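Local coordinates for nucleotidyltransferase-like protein (Exiguobacterium sibiricum, PDB 3C18), which is of unproven function but, as a nucleotidyltransferase-like protein, probably transfers a nucleotidyl group to a substrate, at residues R112-E116 / T117-L121. Residues are numbered along the deposited sequence; the frame is centred on the assembly and turned at random. Where two conformers were deposited one is given.
Sequences RNFPE and TERCL
Arg119 and Glu116 both turn CG away from their own backbone N, with chi1 of -172° and -164°, and this sends the two side chains out alongside each other, pointing the same way. Each chain then bends, Glu116 at chi2 and Arg119 at chi3. The bends bring NH2 of Arg119 to OE2 of Glu116 in a salt bridge between residues three apart. The modelled 2.5 Å from NH2 to OE2 is unusually short, so its exact geometry is doubtful. Its hydrogen bond is weak, because the N-H points well off the oxygen. The carboxylate and guanidinium planes are turned 65° apart, so the pair does not form a flat two-pronged bridge.

Phe114 lies under the start of the same arginine chain. CB of Arg119 sits over one face of the ring, 3.9 Å from its centroid, in a CH-pi contact. CG and CD continue past CZ and CE2, and the guanidinium stands steeply to the ring plane. The ring also stacks with His171.

Pro115 is the N-cap residue of helix 116-142. Its O accepts from N of Arg119 at 2.9 Å, and O of Glu116 takes N of Cys120 at 3.0 Å; these two bonds open the first turn. The extended chain of Glu118 runs back over the proline, where OE2 lies 3.5 Å from CG of Pro115.

A water donates to O of Phe114 at 2.8 Å and bonds weakly to OE1 of Glu116 and NE of Arg119. With the Phe114 ring, it joins the preceding loop to this helix N-terminus. NH1 of Arg119 hydrogen-bonds to O of Leu166, near the end of helix 146-167. Glu116 probably offsets the arginine's positive charge, while the Leu166 carbonyl and, weakly, the water satisfy other N-H groups.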
loop_
_atom_site.group_PDB
_atom_site.type_symbol
_atom_site.label_atom_id
_atom_site.label_comp_id
_atom_site.label_asym_id
_atom_site.label_seq_id
_atom_site.Cartn_x
_atom_site.Cartn_y
_atom_site.Cartn_z
ATOM N N ARG A 112 -15.267 -20.273 3.198
ATOM C CA ARG A 112 -16.658 -20.164 2.714
ATOM C C ARG A 112 -17.422 -19.230 3.638
ATOM O O ARG A 112 -18.559 -18.895 3.402
ATOM C CB ARG A 112 -17.337 -21.547 2.645
ATOM C CG ARG A 112 -16.782 -22.453 1.559
ATOM C CD ARG A 112 -17.433 -23.834 1.554
ATOM N NE ARG A 112 -16.736 -24.773 0.668
ATOM C CZ ARG A 112 -15.908 -25.738 1.084
ATOM N NH1 ARG A 112 -15.673 -25.913 2.378
ATOM N NH2 ARG A 112 -15.315 -26.542 0.205
ATOM N N ASN A 113 -16.757 -18.832 4.703
ATOM C CA ASN A 113 -17.327 -17.951 5.708
ATOM C C ASN A 113 -16.568 -16.630 5.742
ATOM O O ASN A 113 -15.379 -16.606 5.503
ATOM C CB ASN A 113 -17.249 -18.623 7.085
ATOM C CG ASN A 113 -18.016 -19.945 7.145
ATOM O OD1 ASN A 113 -19.070 -20.099 6.522
ATOM N ND2 ASN A 113 -17.489 -20.899 7.913
ATOM N N PHE A 114 -17.289 -15.559 6.054
ATOM C CA PHE A 114 -16.726 -14.210 6.205
ATOM C C PHE A 114 -16.971 -13.749 7.639
ATOM O O PHE A 114 -17.938 -13.052 7.914
ATOM C CB PHE A 114 -17.386 -13.219 5.241
ATOM C CG PHE A 114 -16.570 -11.942 4.996
ATOM C CD1 PHE A 114 -15.456 -11.656 5.779
ATOM C CD2 PHE A 114 -16.963 -11.015 4.018
ATOM C CE1 PHE A 114 -14.704 -10.511 5.557
ATOM C CE2 PHE A 114 -16.208 -9.858 3.788
ATOM C CZ PHE A 114 -15.079 -9.610 4.557
ATOM N N PRO A 115 -16.080 -14.105 8.559
ATOM C CA PRO A 115 -16.257 -13.684 9.929
ATOM C C PRO A 115 -16.527 -12.188 10.097
ATOM O O PRO A 115 -15.922 -11.336 9.457
ATOM C CB PRO A 115 -14.943 -14.075 10.585
ATOM C CG PRO A 115 -14.417 -15.176 9.741
ATOM C CD PRO A 115 -14.820 -14.824 8.360
ATOM N N GLU A 116 -17.454 -11.919 11.000
ATOM C CA GLU A 116 -17.945 -10.588 11.260
ATOM C C GLU A 116 -16.813 -9.675 11.671
ATOM O O GLU A 116 -16.710 -8.559 11.196
ATOM C CB GLU A 116 -19.039 -10.628 12.351
ATOM C CG GLU A 116 -19.865 -9.384 12.415
ATOM C CD GLU A 116 -20.582 -9.085 11.102
ATOM O OE1 GLU A 116 -20.858 -10.013 10.294
ATOM O OE2 GLU A 116 -20.869 -7.896 10.890
ATOM N N THR A 117 -15.912 -10.164 12.507
ATOM C CA THR A 117 -14.816 -9.317 13.004
ATOM C C THR A 117 -13.886 -8.902 11.873
ATOM O O THR A 117 -13.371 -7.770 11.848
ATOM C CB THR A 117 -13.980 -10.026 14.083
ATOM O OG1 THR A 117 -13.531 -11.292 13.583
ATOM C CG2 THR A 117 -14.803 -10.228 15.344
ATOM N N GLU A 118 -13.675 -9.831 10.939
ATOM C CA GLU A 118 -12.787 -9.563 9.787
ATOM C C GLU A 118 -13.458 -8.613 8.819
ATOM O O GLU A 118 -12.831 -7.760 8.271
ATOM C CB GLU A 118 -12.397 -10.818 9.030
ATOM C CG GLU A 118 -11.785 -11.886 9.893
ATOM C CD GLU A 118 -11.487 -13.135 9.106
ATOM O OE1 GLU A 118 -11.705 -13.120 7.857
ATOM O OE2 GLU A 118 -11.040 -14.111 9.744
ATOM N N ARG A 119 -14.753 -8.775 8.635
ATOM C CA ARG A 119 -15.480 -7.896 7.740
ATOM C C ARG A 119 -15.448 -6.475 8.241
ATOM O O ARG A 119 -15.270 -5.531 7.475
ATOM C CB ARG A 119 -16.930 -8.318 7.577
ATOM C CG ARG A 119 -17.614 -7.506 6.507
ATOM C CD ARG A 119 -18.951 -8.121 6.093
ATOM N NE ARG A 119 -19.865 -8.108 7.210
ATOM C CZ ARG A 119 -20.722 -7.127 7.463
ATOM N NH1 ARG A 119 -20.808 -6.075 6.661
ATOM N NH2 ARG A 119 -21.506 -7.214 8.517
ATOM N N CYS A 120 -15.628 -6.332 9.544
ATOM C CA CYS A 120 -15.720 -4.997 10.166
ATOM C C CYS A 120 -14.391 -4.304 10.122
ATOM O O CYS A 120 -14.329 -3.100 9.925
ATOM C CB CYS A 120 -16.247 -5.062 11.603
ATOM S SG CYS A 120 -18.038 -5.392 11.592
ATOM N N LEU A 121 -13.326 -5.075 10.271
ATOM C CA LEU A 121 -11.960 -4.512 10.209
ATOM C C LEU A 121 -11.683 -4.017 8.801
ATOM O O LEU A 121 -11.127 -2.938 8.588
ATOM C CB LEU A 121 -10.910 -5.562 10.596
ATOM C CG LEU A 121 -9.458 -5.106 10.425
ATOM C CD1 LEU A 121 -9.214 -3.773 11.092
ATOM C CD2 LEU A 121 -8.510 -6.177 10.926
HETATM O O HOH W 1 -19.993 -11.227 7.322
#